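PDB 2VSD: CHIR AB1 from Gallus gallus, which probably acts as a membrane-bound Fc receptor, recognising the Fc part of avian antibody through the extracellular immunoglobulin domain present here. Local coordinates for residues L3-H11 / V22-R30; Q14-V22 / S87-T95. All coordinates share one frame; numbering follows the deposited sequence.

Interaction 1 (L3-H11 / V22-R30). Unlike the reference sequence in segment 3-11: Gln5 (reference Arg).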
ATOM      1  N   LEU A   3       7.928  -6.416 -15.962  1.00 43.87           N
ATOM      2  CA  LEU A   3       6.598  -5.948 -15.470  1.00 43.74           C
ATOM      3  C   LEU A   3       6.150  -4.630 -16.157  1.00 42.66           C
ATOM      4  O   LEU A   3       6.646  -3.554 -15.823  1.00 42.73           O
ATOM      5  CB  LEU A   3       6.609  -5.818 -13.933  1.00 44.34           C
ATOM      6  CG  LEU A   3       5.234  -6.071 -13.317  1.00 45.11           C
ATOM      7  CD1 LEU A   3       5.250  -6.635 -11.907  1.00 45.31           C
ATOM      8  CD2 LEU A   3       4.524  -4.779 -13.318  1.00 46.97           C
ATOM      9  N   PRO A   4       5.224  -4.721 -17.133  1.00 41.23           N
ATOM     10  CA  PRO A   4       4.803  -3.524 -17.875  1.00 39.72           C
ATOM     11  C   PRO A   4       4.059  -2.469 -17.021  1.00 38.03           C
ATOM     12  O   PRO A   4       3.115  -2.808 -16.308  1.00 37.16           O
ATOM     13  CB  PRO A   4       3.868  -4.087 -18.948  1.00 39.79           C
ATOM     14  CG  PRO A   4       3.431  -5.407 -18.422  1.00 40.84           C
ATOM     15  CD  PRO A   4       4.547  -5.938 -17.619  1.00 41.16           C
ATOM     16  N   GLN A   5       4.510  -1.219 -17.125  1.00 36.43           N
ATOM     17  CA  GLN A   5       3.894  -0.061 -16.466  1.00 35.10           C
ATOM     18  C   GLN A   5       2.392  -0.024 -16.742  1.00 32.76           C
ATOM     19  O   GLN A   5       1.980  -0.144 -17.908  1.00 32.31           O
ATOM     20  CB  GLN A   5       4.562   1.226 -16.965  1.00 35.41           C
ATOM     21  CG  GLN A   5       4.034   2.527 -16.331  1.00 37.05           C
ATOM     22  CD  GLN A   5       4.488   3.798 -17.055  1.00 37.93           C
ATOM     23  OE1 GLN A   5       4.788   3.793 -18.258  1.00 43.60           O
ATOM     24  NE2 GLN A   5       4.531   4.893 -16.326  1.00 39.65           N
ATOM     25  N   PRO A   6       1.562   0.135 -15.681  1.00 30.66           N
ATOM     26  CA  PRO A   6       0.125   0.227 -15.929  1.00 29.08           C
ATOM     27  C   PRO A   6      -0.252   1.627 -16.435  1.00 27.43           C
ATOM     28  O   PRO A   6       0.546   2.545 -16.350  1.00 27.75           O
ATOM     29  CB  PRO A   6      -0.486  -0.050 -14.548  1.00 29.06           C
ATOM     30  CG  PRO A   6       0.549   0.488 -13.571  1.00 29.68           C
ATOM     31  CD  PRO A   6       1.892   0.222 -14.234  1.00 29.87           C
ATOM     32  N   SER A   7      -1.461   1.778 -16.949  1.00 26.58           N
ATOM     33  CA  SER A   7      -1.957   3.117 -17.294  1.00 26.03           C
ATOM     34  C   SER A   7      -3.316   3.372 -16.647  1.00 25.65           C
ATOM     35  O   SER A   7      -4.101   2.456 -16.417  1.00 26.07           O
ATOM     36  CB  SER A   7      -2.031   3.275 -18.817  1.00 26.12           C
ATOM     37  OG  SER A   7      -3.012   2.401 -19.310  1.00 27.84           O
ATOM     38  N   LEU A   8      -3.595   4.635 -16.371  1.00 24.86           N
ATOM     39  CA  LEU A   8      -4.728   4.993 -15.518  1.00 23.84           C
ATOM     40  C   LEU A   8      -5.597   5.957 -16.315  1.00 24.16           C
ATOM     41  O   LEU A   8      -5.082   6.871 -17.000  1.00 23.68           O
ATOM     42  CB  LEU A   8      -4.198   5.622 -14.221  1.00 24.17           C
ATOM     43  CG  LEU A   8      -5.165   6.048 -13.103  1.00 21.18           C
ATOM     44  CD1 LEU A   8      -5.961   4.878 -12.541  1.00 23.24           C
ATOM     45  CD2 LEU A   8      -4.363   6.815 -12.005  1.00 21.78           C
ATOM     46  N   SER A   9      -6.902   5.723 -16.276  1.00 24.65           N
ATOM     47  CA  SER A   9      -7.826   6.690 -16.836  1.00 25.14           C
ATOM     48  C   SER A   9      -8.798   7.171 -15.763  1.00 24.49           C
ATOM     49  O   SER A   9      -9.059   6.471 -14.778  1.00 24.01           O
ATOM     50  CB  SER A   9      -8.565   6.101 -18.043  1.00 25.97           C
ATOM     51  OG  SER A   9      -9.365   5.012 -17.658  1.00 30.27           O
ATOM     52  N   LEU A  10      -9.312   8.371 -15.967  1.00 23.74           N
ATOM     53  CA  LEU A  10     -10.285   8.970 -15.056  1.00 22.58           C
ATOM     54  C   LEU A  10     -11.562   9.365 -15.797  1.00 23.28           C
ATOM     55  O   LEU A  10     -11.488  10.086 -16.804  1.00 22.15           O
ATOM     56  CB  LEU A  10      -9.645  10.183 -14.397  1.00 23.49           C
ATOM     57  CG  LEU A  10     -10.585  11.198 -13.726  1.00 22.69           C
ATOM     58  CD1 LEU A  10     -11.185  10.614 -12.447  1.00 21.34           C
ATOM     59  CD2 LEU A  10      -9.850  12.505 -13.439  1.00 22.89           C
ATOM     60  N   HIS A  11     -12.719   8.930 -15.288  1.00 22.97           N
ATOM     61  CA  HIS A  11     -14.011   9.301 -15.911  1.00 25.00           C
ATOM     62  C   HIS A  11     -15.013   9.573 -14.807  1.00 23.84           C
ATOM     63  O   HIS A  11     -15.162   8.754 -13.912  1.00 23.18           O
ATOM     64  CB  HIS A  11     -14.559   8.179 -16.809  1.00 26.24           C
ATOM     65  CG  HIS A  11     -13.656   7.829 -17.960  1.00 31.78           C
ATOM     66  ND1 HIS A  11     -12.722   6.815 -17.890  1.00 37.18           N
ATOM     67  CD2 HIS A  11     -13.500   8.397 -19.179  1.00 36.48           C
ATOM     68  CE1 HIS A  11     -12.050   6.754 -19.028  1.00 38.53           C
ATOM     69  NE2 HIS A  11     -12.500   7.706 -19.826  1.00 38.38           N
ATOM     70  N   VAL A  22     -16.583   9.269  -9.337  1.00 22.41           N
ATOM     71  CA  VAL A  22     -15.537   9.111 -10.339  1.00 21.45           C
ATOM     72  C   VAL A  22     -15.037   7.669 -10.365  1.00 21.83           C
ATOM     73  O   VAL A  22     -15.125   6.947  -9.376  1.00 22.28           O
ATOM     74  CB  VAL A  22     -14.328  10.077 -10.156  1.00 21.45           C
ATOM     75  CG1 VAL A  22     -14.756  11.538 -10.281  1.00 21.64           C
ATOM     76  CG2 VAL A  22     -13.616   9.840  -8.775  1.00 21.90           C
ATOM     77  N   THR A  23     -14.504   7.282 -11.516  1.00 20.45           N
ATOM     78  CA  THR A  23     -13.955   5.964 -11.707  1.00 21.73           C
ATOM     79  C   THR A  23     -12.545   6.147 -12.235  1.00 20.79           C
ATOM     80  O   THR A  23     -12.323   6.810 -13.277  1.00 20.72           O
ATOM     81  CB  THR A  23     -14.774   5.140 -12.736  1.00 21.34           C
ATOM     82  OG1 THR A  23     -16.091   4.896 -12.222  1.00 26.28           O
ATOM     83  CG2 THR A  23     -14.085   3.789 -12.957  1.00 24.77           C
ATOM     84  N   LEU A  24     -11.601   5.552 -11.519  1.00 21.01           N
ATOM     85  CA  LEU A  24     -10.215   5.498 -11.919  1.00 21.21           C
ATOM     86  C   LEU A  24      -9.957   4.071 -12.362  1.00 22.11           C
ATOM     87  O   LEU A  24     -10.041   3.137 -11.553  1.00 22.39           O
ATOM     88  CB  LEU A  24      -9.292   5.806 -10.721  1.00 21.10           C
ATOM     89  CG  LEU A  24      -9.116   7.255 -10.249  1.00 22.97           C
ATOM     90  CD1 LEU A  24      -8.349   8.094 -11.272  1.00 19.42           C
ATOM     91  CD2 LEU A  24     -10.426   7.921  -9.837  1.00 23.41           C
ATOM     92  N   ARG A  25      -9.673   3.905 -13.643  1.00 22.27           N
ATOM     93  CA  ARG A  25      -9.554   2.567 -14.203  1.00 23.71           C
ATOM     94  C   ARG A  25      -8.072   2.298 -14.466  1.00 23.75           C
ATOM     95  O   ARG A  25      -7.408   3.036 -15.236  1.00 22.78           O
ATOM     96  CB  ARG A  25     -10.409   2.473 -15.478  1.00 23.89           C
ATOM     97  CG  ARG A  25     -10.366   1.143 -16.155  1.00 28.94           C
ATOM     98  CD  ARG A  25     -11.381   1.092 -17.302  1.00 35.93           C
ATOM     99  NE  ARG A  25     -11.139  -0.077 -18.152  1.00 38.28           N
ATOM    100  CZ  ARG A  25     -11.744  -1.255 -18.014  1.00 40.48           C
ATOM    101  NH1 ARG A  25     -12.652  -1.446 -17.058  1.00 41.19           N
ATOM    102  NH2 ARG A  25     -11.444  -2.243 -18.850  1.00 41.04           N
ATOM    103  N   CYS A  26      -7.554   1.240 -13.840  1.00 24.51           N
ATOM    104  CA  CYS A  26      -6.137   0.928 -13.937  1.00 24.99           C
ATOM    105  C   CYS A  26      -6.009  -0.244 -14.882  1.00 25.98           C
ATOM    106  O   CYS A  26      -6.507  -1.348 -14.584  1.00 26.42           O
ATOM    107  CB  CYS A  26      -5.530   0.564 -12.575  1.00 24.71           C
ATOM    108  SG  CYS A  26      -3.716   0.338 -12.605  1.00 26.43           S
ATOM    109  N   HIS A  27      -5.349   0.006 -16.005  1.00 27.84           N
ATOM    110  CA  HIS A  27      -5.194  -1.008 -17.067  1.00 29.07           C
ATOM    111  C   HIS A  27      -3.899  -1.763 -16.929  1.00 29.40           C
ATOM    112  O   HIS A  27      -2.838  -1.163 -16.872  1.00 28.24           O
ATOM    113  CB  HIS A  27      -5.208  -0.337 -18.438  1.00 30.03           C
ATOM    114  CG  HIS A  27      -6.484   0.380 -18.739  1.00 33.30           C
ATOM    115  ND1 HIS A  27      -6.664   1.725 -18.484  1.00 37.01           N
ATOM    116  CD2 HIS A  27      -7.648  -0.062 -19.275  1.00 37.90           C
ATOM    117  CE1 HIS A  27      -7.885   2.082 -18.843  1.00 35.85           C
ATOM    118  NE2 HIS A  27      -8.501   1.018 -19.332  1.00 35.90           N
ATOM    119  N   LEU A  28      -3.983  -3.089 -16.894  1.00 31.16           N
ATOM    120  CA  LEU A  28      -2.768  -3.897 -16.819  1.00 34.04           C
ATOM    121  C   LEU A  28      -2.956  -5.253 -17.501  1.00 35.47           C
ATOM    122  O   LEU A  28      -4.050  -5.536 -17.985  1.00 34.86           O
ATOM    123  CB  LEU A  28      -2.219  -4.006 -15.378  1.00 34.25           C
ATOM    124  CG  LEU A  28      -2.873  -4.230 -13.991  1.00 36.08           C
ATOM    125  CD1 LEU A  28      -4.326  -3.762 -13.826  1.00 35.46           C
ATOM    126  CD2 LEU A  28      -2.676  -5.655 -13.429  1.00 35.93           C
ATOM    127  N   PRO A  29      -1.888  -6.079 -17.560  1.00 37.36           N
ATOM    128  CA  PRO A  29      -2.018  -7.388 -18.222  1.00 38.65           C
ATOM    129  C   PRO A  29      -2.974  -8.371 -17.545  1.00 40.06           C
ATOM    130  O   PRO A  29      -3.332  -8.206 -16.368  1.00 40.21           O
ATOM    131  CB  PRO A  29      -0.588  -7.942 -18.206  1.00 38.49           C
ATOM    132  CG  PRO A  29       0.299  -6.749 -18.012  1.00 38.56           C
ATOM    133  CD  PRO A  29      -0.514  -5.861 -17.082  1.00 37.40           C
ATOM    134  N   ARG A  30      -3.363  -9.411 -18.290  1.00 41.04           N
ATOM    135  CA  ARG A  30      -4.266 -10.444 -17.780  1.00 41.68           C
ATOM    136  C   ARG A  30      -3.516 -11.456 -16.913  1.00 41.77           C
ATOM    137  O   ARG A  30      -3.404 -12.650 -17.256  1.00 41.01           O
ATOM    138  CB  ARG A  30      -4.975 -11.160 -18.931  1.00 42.33           C
ATOM    139  CG  ARG A  30      -5.979 -10.296 -19.682  1.00 44.79           C
ATOM    140  CD  ARG A  30      -6.766 -11.166 -20.637  1.00 49.13           C
ATOM    141  NE  ARG A  30      -7.432 -10.399 -21.682  1.00 52.91           N
ATOM    142  CZ  ARG A  30      -8.720 -10.067 -21.667  1.00 55.61           C
ATOM    143  NH1 ARG A  30      -9.499 -10.425 -20.649  1.00 56.31           N
ATOM    144  NH2 ARG A  30      -9.235  -9.375 -22.679  1.00 56.44           N
TER
HETATM  145  O   HOH W   1     -12.142   5.304 -15.819  1.00 34.02           O
HETATM  146  O   HOH W   2     -17.787   7.434 -12.879  1.00 44.05           O
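Residues 7-11 and 22-27 run antiparallel, their axes 4.7 Å apart at closest approach, as the first two strands (A and B) of an immunoglobulin beta-sandwich. Ser7, Ser9 and His11 make the hydrogen-bonded pairs with His27, Arg25 and Thr23; Leu8 and Leu10 make the non-hydrogen-bonded pairs with Cys26 and Leu24, on the face turned to the core. There Leu10 and Leu24 run alongside each other into the core, with Leu10 CD1 3.8 Å from Leu24 CD2. With CG anti to the backbone N (chi1 -178°), Leu8 brings CD1 to 3.9 Å from Leu24 CB. Cys26 SG is bonded to Cys73 of the other sheet. On the outer face, His27 lies edge-on to strand 7-11: Ser7 O takes the His27 N at 2.8 Å and, weakly, ND1 at 3.4 Å, while CE1 comes up to Ser9 OG. With an alanine here, Ser7 O would probably keep the backbone N-H but lose the weak ND1 donor, and Ser9 OG would lose the ring edge at CE1. Arg25, extended, leads away to a salt bridge with Glu57. Farther along, one water sits in the His11 ring plane, 2.6 Å from ND1, and donates to Thr23 O.

Interaction 2 (Q14-V22 / S87-T95). Unlike the reference sequence in segment 14-22: Thr21 (reference Asn).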
ATOM      1  N   GLN A  14     -13.694  16.089 -16.533  1.00 22.94           N
ATOM      2  CA  GLN A  14     -14.015  17.514 -16.613  1.00 22.73           C
ATOM      3  C   GLN A  14     -15.301  17.844 -15.877  1.00 23.21           C
ATOM      4  O   GLN A  14     -16.230  17.026 -15.894  1.00 24.23           O
ATOM      5  CB  GLN A  14     -14.130  17.985 -18.066  1.00 22.64           C
ATOM      6  CG  GLN A  14     -12.888  17.661 -18.924  1.00 20.81           C
ATOM      7  CD  GLN A  14     -11.689  18.490 -18.537  1.00 22.67           C
ATOM      8  OE1 GLN A  14     -11.843  19.612 -18.053  1.00 22.75           O
ATOM      9  NE2 GLN A  14     -10.479  17.933 -18.727  1.00 20.58           N
ATOM     10  N   GLY A  15     -15.313  19.023 -15.255  1.00 22.71           N
ATOM     11  CA  GLY A  15     -16.454  19.546 -14.489  1.00 24.68           C
ATOM     12  C   GLY A  15     -16.860  18.677 -13.288  1.00 24.76           C
ATOM     13  O   GLY A  15     -18.027  18.665 -12.891  1.00 24.97           O
ATOM     14  N   VAL A  16     -15.888  17.999 -12.682  1.00 23.79           N
ATOM     15  CA  VAL A  16     -16.168  17.156 -11.526  1.00 23.00           C
ATOM     16  C   VAL A  16     -16.347  18.031 -10.290  1.00 22.32           C
ATOM     17  O   VAL A  16     -15.555  18.954 -10.046  1.00 23.10           O
ATOM     18  CB  VAL A  16     -15.060  16.095 -11.289  1.00 22.79           C
ATOM     19  CG1 VAL A  16     -15.353  15.313 -10.016  1.00 22.16           C
ATOM     20  CG2 VAL A  16     -14.982  15.151 -12.497  1.00 24.08           C
ATOM     21  N   SER A  17     -17.389  17.740  -9.513  1.00 22.50           N
ATOM     22  CA  SER A  17     -17.745  18.503  -8.321  1.00 23.81           C
ATOM     23  C   SER A  17     -17.931  17.588  -7.134  1.00 23.22           C
ATOM     24  O   SER A  17     -18.154  16.395  -7.311  1.00 22.24           O
ATOM     25  CB  SER A  17     -19.088  19.190  -8.589  1.00 24.47           C
ATOM     26  OG  SER A  17     -18.974  20.020  -9.745  1.00 30.18           O
ATOM     27  N   LEU A  18     -17.912  18.136  -5.919  1.00 23.28           N
ATOM     28  CA  LEU A  18     -18.343  17.345  -4.754  1.00 24.26           C
ATOM     29  C   LEU A  18     -19.699  16.700  -5.007  1.00 23.87           C
ATOM     30  O   LEU A  18     -20.614  17.353  -5.526  1.00 23.03           O
ATOM     31  CB  LEU A  18     -18.458  18.221  -3.494  1.00 25.62           C
ATOM     32  CG  LEU A  18     -17.211  18.835  -2.843  1.00 29.73           C
ATOM     33  CD1 LEU A  18     -17.474  19.010  -1.331  1.00 34.23           C
ATOM     34  CD2 LEU A  18     -15.946  18.057  -3.050  1.00 32.33           C
ATOM     35  N   GLY A  19     -19.821  15.453  -4.584  1.00 23.17           N
ATOM     36  CA  GLY A  19     -21.022  14.661  -4.761  1.00 24.11           C
ATOM     37  C   GLY A  19     -21.020  13.793  -5.990  1.00 24.19           C
ATOM     38  O   GLY A  19     -21.818  12.849  -6.084  1.00 24.97           O
ATOM     39  N   ASP A  20     -20.118  14.069  -6.940  1.00 22.96           N
ATOM     40  CA  ASP A  20     -20.066  13.251  -8.139  1.00 23.16           C
ATOM     41  C   ASP A  20     -19.324  11.956  -7.854  1.00 23.74           C
ATOM     42  O   ASP A  20     -18.515  11.906  -6.939  1.00 23.93           O
ATOM     43  CB  ASP A  20     -19.336  13.972  -9.267  1.00 23.03           C
ATOM     44  CG  ASP A  20     -20.100  15.114  -9.831  1.00 24.62           C
ATOM     45  OD1 ASP A  20     -21.307  15.300  -9.508  1.00 23.63           O
ATOM     46  OD2 ASP A  20     -19.451  15.863 -10.587  1.00 24.54           O
ATOM     47  N   THR A  21     -19.605  10.910  -8.635  1.00 23.11           N
ATOM     48  CA  THR A  21     -18.862   9.647  -8.535  1.00 24.73           C
ATOM     49  C   THR A  21     -17.832   9.576  -9.677  1.00 23.37           C
ATOM     50  O   THR A  21     -18.150   9.870 -10.845  1.00 25.62           O
ATOM     51  CB  THR A  21     -19.854   8.423  -8.507  1.00 24.89           C
ATOM     52  OG1 THR A  21     -20.686   8.568  -7.360  1.00 28.37           O
ATOM     53  CG2 THR A  21     -19.099   7.071  -8.423  1.00 27.68           C
ATOM     54  N   VAL A  22     -16.583   9.269  -9.337  1.00 22.41           N
ATOM     55  CA  VAL A  22     -15.537   9.111 -10.339  1.00 21.45           C
ATOM     56  C   VAL A  22     -15.037   7.669 -10.365  1.00 21.83           C
ATOM     57  O   VAL A  22     -15.125   6.947  -9.376  1.00 22.28           O
ATOM     58  CB  VAL A  22     -14.328  10.077 -10.156  1.00 21.45           C
ATOM     59  CG1 VAL A  22     -14.756  11.538 -10.281  1.00 21.64           C
ATOM     60  CG2 VAL A  22     -13.616   9.840  -8.775  1.00 21.90           C
ATOM     61  N   SER A  87       1.913   4.163 -12.646  1.00 25.24           N
ATOM     62  CA  SER A  87       1.385   4.732 -13.890  1.00 23.95           C
ATOM     63  C   SER A  87       1.777   6.225 -14.054  1.00 23.84           C
ATOM     64  O   SER A  87       2.120   6.913 -13.087  1.00 23.92           O
ATOM     65  CB  SER A  87      -0.137   4.551 -13.921  1.00 22.90           C
ATOM     66  OG  SER A  87      -0.755   5.419 -12.965  1.00 22.24           O
ATOM     67  N   ASP A  88       1.702   6.747 -15.281  1.00 24.09           N
ATOM     68  CA  ASP A  88       1.742   8.185 -15.479  1.00 23.21           C
ATOM     69  C   ASP A  88       0.544   8.764 -14.700  1.00 22.19           C
ATOM     70  O   ASP A  88      -0.470   8.113 -14.597  1.00 21.52           O
ATOM     71  CB  ASP A  88       1.585   8.525 -16.963  1.00 23.85           C
ATOM     72  CG  ASP A  88       2.839   8.181 -17.779  1.00 27.53           C
ATOM     73  OD1 ASP A  88       3.955   8.130 -17.193  1.00 26.73           O
ATOM     74  OD2 ASP A  88       2.682   8.007 -18.994  1.00 30.38           O
ATOM     75  N   PRO A  89       0.665   9.993 -14.188  1.00 22.80           N
ATOM     76  CA  PRO A  89      -0.379  10.556 -13.305  1.00 22.22           C
ATOM     77  C   PRO A  89      -1.641  11.016 -14.049  1.00 23.19           C
ATOM     78  O   PRO A  89      -1.586  11.384 -15.259  1.00 22.37           O
ATOM     79  CB  PRO A  89       0.339  11.741 -12.661  1.00 21.83           C
ATOM     80  CG  PRO A  89       1.248  12.238 -13.778  1.00 23.86           C
ATOM     81  CD  PRO A  89       1.778  10.945 -14.403  1.00 22.65           C
ATOM     82  N   VAL A  90      -2.781  10.991 -13.340  1.00 21.04           N
ATOM     83  CA  VAL A  90      -4.008  11.635 -13.857  1.00 21.18           C
ATOM     84  C   VAL A  90      -4.484  12.530 -12.726  1.00 20.70           C
ATOM     85  O   VAL A  90      -4.516  12.098 -11.562  1.00 20.63           O
ATOM     86  CB  VAL A  90      -5.092  10.619 -14.255  1.00 21.68           C
ATOM     87  CG1 VAL A  90      -6.328  11.312 -14.878  1.00 22.85           C
ATOM     88  CG2 VAL A  90      -4.536   9.630 -15.298  1.00 22.36           C
ATOM     89  N   GLU A  91      -4.829  13.768 -13.056  1.00 20.33           N
ATOM     90  CA  GLU A  91      -5.184  14.750 -12.043  1.00 19.30           C
ATOM     91  C   GLU A  91      -6.715  14.880 -11.929  1.00 19.95           C
ATOM     92  O   GLU A  91      -7.404  15.081 -12.955  1.00 19.15           O
ATOM     93  CB  GLU A  91      -4.546  16.075 -12.414  1.00 19.84           C
ATOM     94  CG  GLU A  91      -4.528  17.082 -11.262  1.00 20.42           C
ATOM     95  CD  GLU A  91      -3.415  16.850 -10.251  1.00 23.06           C
ATOM     96  OE1 GLU A  91      -2.494  16.039 -10.505  1.00 23.80           O
ATOM     97  OE2 GLU A  91      -3.435  17.542  -9.211  1.00 26.54           O
ATOM     98  N   LEU A  92      -7.232  14.718 -10.698  1.00 18.66           N
ATOM     99  CA  LEU A  92      -8.641  15.098 -10.379  1.00 18.86           C
ATOM    100  C   LEU A  92      -8.701  16.564  -9.940  1.00 19.37           C
ATOM    101  O   LEU A  92      -8.082  16.979  -8.940  1.00 18.61           O
ATOM    102  CB  LEU A  92      -9.216  14.175  -9.291  1.00 18.25           C
ATOM    103  CG  LEU A  92     -10.663  14.501  -8.897  1.00 19.62           C
ATOM    104  CD1 LEU A  92     -11.600  14.368 -10.153  1.00 19.94           C
ATOM    105  CD2 LEU A  92     -11.060  13.547  -7.806  1.00 20.90           C
ATOM    106  N   VAL A  93      -9.431  17.361 -10.721  1.00 19.71           N
ATOM    107  CA  VAL A  93      -9.524  18.790 -10.509  1.00 20.44           C
ATOM    108  C   VAL A  93     -10.962  19.029 -10.158  1.00 21.82           C
ATOM    109  O   VAL A  93     -11.836  18.620 -10.891  1.00 22.40           O
ATOM    110  CB  VAL A  93      -9.213  19.578 -11.814  1.00 20.32           C
ATOM    111  CG1 VAL A  93      -9.364  21.098 -11.540  1.00 21.79           C
ATOM    112  CG2 VAL A  93      -7.814  19.231 -12.325  1.00 21.04           C
ATOM    113  N   LEU A  94     -11.213  19.692  -9.038  1.00 24.31           N
ATOM    114  CA  LEU A  94     -12.594  19.849  -8.624  1.00 27.59           C
ATOM    115  C   LEU A  94     -13.134  21.190  -9.044  1.00 31.83           C
ATOM    116  O   LEU A  94     -12.492  22.229  -8.841  1.00 31.39           O
ATOM    117  CB  LEU A  94     -12.757  19.605  -7.117  1.00 27.33           C
ATOM    118  CG  LEU A  94     -12.486  18.145  -6.749  1.00 25.41           C
ATOM    119  CD1 LEU A  94     -12.628  17.821  -5.254  1.00 27.98           C
ATOM    120  CD2 LEU A  94     -13.366  17.190  -7.575  1.00 23.27           C
ATOM    121  N   THR A  95     -14.272  21.097  -9.727  1.00 34.67           N
ATOM    122  CA  THR A  95     -15.238  22.164  -9.903  1.00 38.21           C
ATOM    123  C   THR A  95     -14.968  23.078 -11.088  1.00 39.33           C
ATOM    124  O   THR A  95     -15.530  22.828 -12.163  1.00 41.88           O
ATOM    125  CB  THR A  95     -15.494  22.887  -8.577  1.00 38.63           C
ATOM    126  OG1 THR A  95     -16.756  22.437  -8.073  1.00 40.51           O
ATOM    127  CG2 THR A  95     -15.481  24.368  -8.754  1.00 39.53           C
TER
HETATM  128  O   HOH W   3     -12.920  18.115 -13.394  1.00 26.11           O
HETATM  129  O   HOH W   4     -17.097  20.846  -6.137  1.00 37.30           O
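Val16 meets two leucines of the segment 87-95 in different ways: it crosses Leu92 at about a right angle and Leu94 obliquely. Its CG1, placed anti to the backbone N (chi1 176°), is the branch that does most of the touching, 3.9 Å from Leu92 CD1 and 3.7 Å from Leu94 CD2. The other methyl of Leu94, CD1, is met by Leu18 CD2 at 4.0 Å, again with the side chains nearly perpendicular, so each methyl of Leu94 has its own partner, CD2 with Val16 and CD1 with Leu18. Val22 reaches Leu92 CD1 with its CG1 from the start of its strand, and Val62 packs against Val16, Leu18, Val22 and Leu94 to fill out this apolar cluster. Backbone atoms meet as well: Val16 O faces Thr95 N, though the modelled 2.5 Å is too short to be trusted in detail at the last built residue. A water accepts from Val16 N and donates to Val93 O, bridging the two backbones. Leu18 sits in a type II beta turn from Ser17 to Asp20, directly after Val16, with Gly19 at a positive phi (94°). Asp20 OD2 braces it by accepting Ser17 N at 3.0 Å, from above the carboxylate plane. The whole is the end of an immunoglobulin sandwich, where the turn leading into the B strand packs on the end of the final G strand and the residues that follow it.

How the interactions relate
Interactions 1 and 2 have centres about 15 Å apart and meet on strand 21-27, whose Val22 belongs to both, touching Leu10 in one and Leu92 in the other. Their segments alternate along the chain: 3-11, 14-22, 22-30, then 87-95 at the modelled C-terminal end. Interaction 1 lies within the three-stranded sheet; interaction 2 sets the turn that leads into strand 21-27 against the end of strand 81-92, an outermost strand of the four-stranded sheet. Between them the first and last strands touch directly, as where Leu10 CB comes within 3.5 Å of Val90 CG1. Interaction 1 thus builds one sheet of this single immunoglobulin domain, while interaction 2 and the Leu10-Val90 packing bring it against the other.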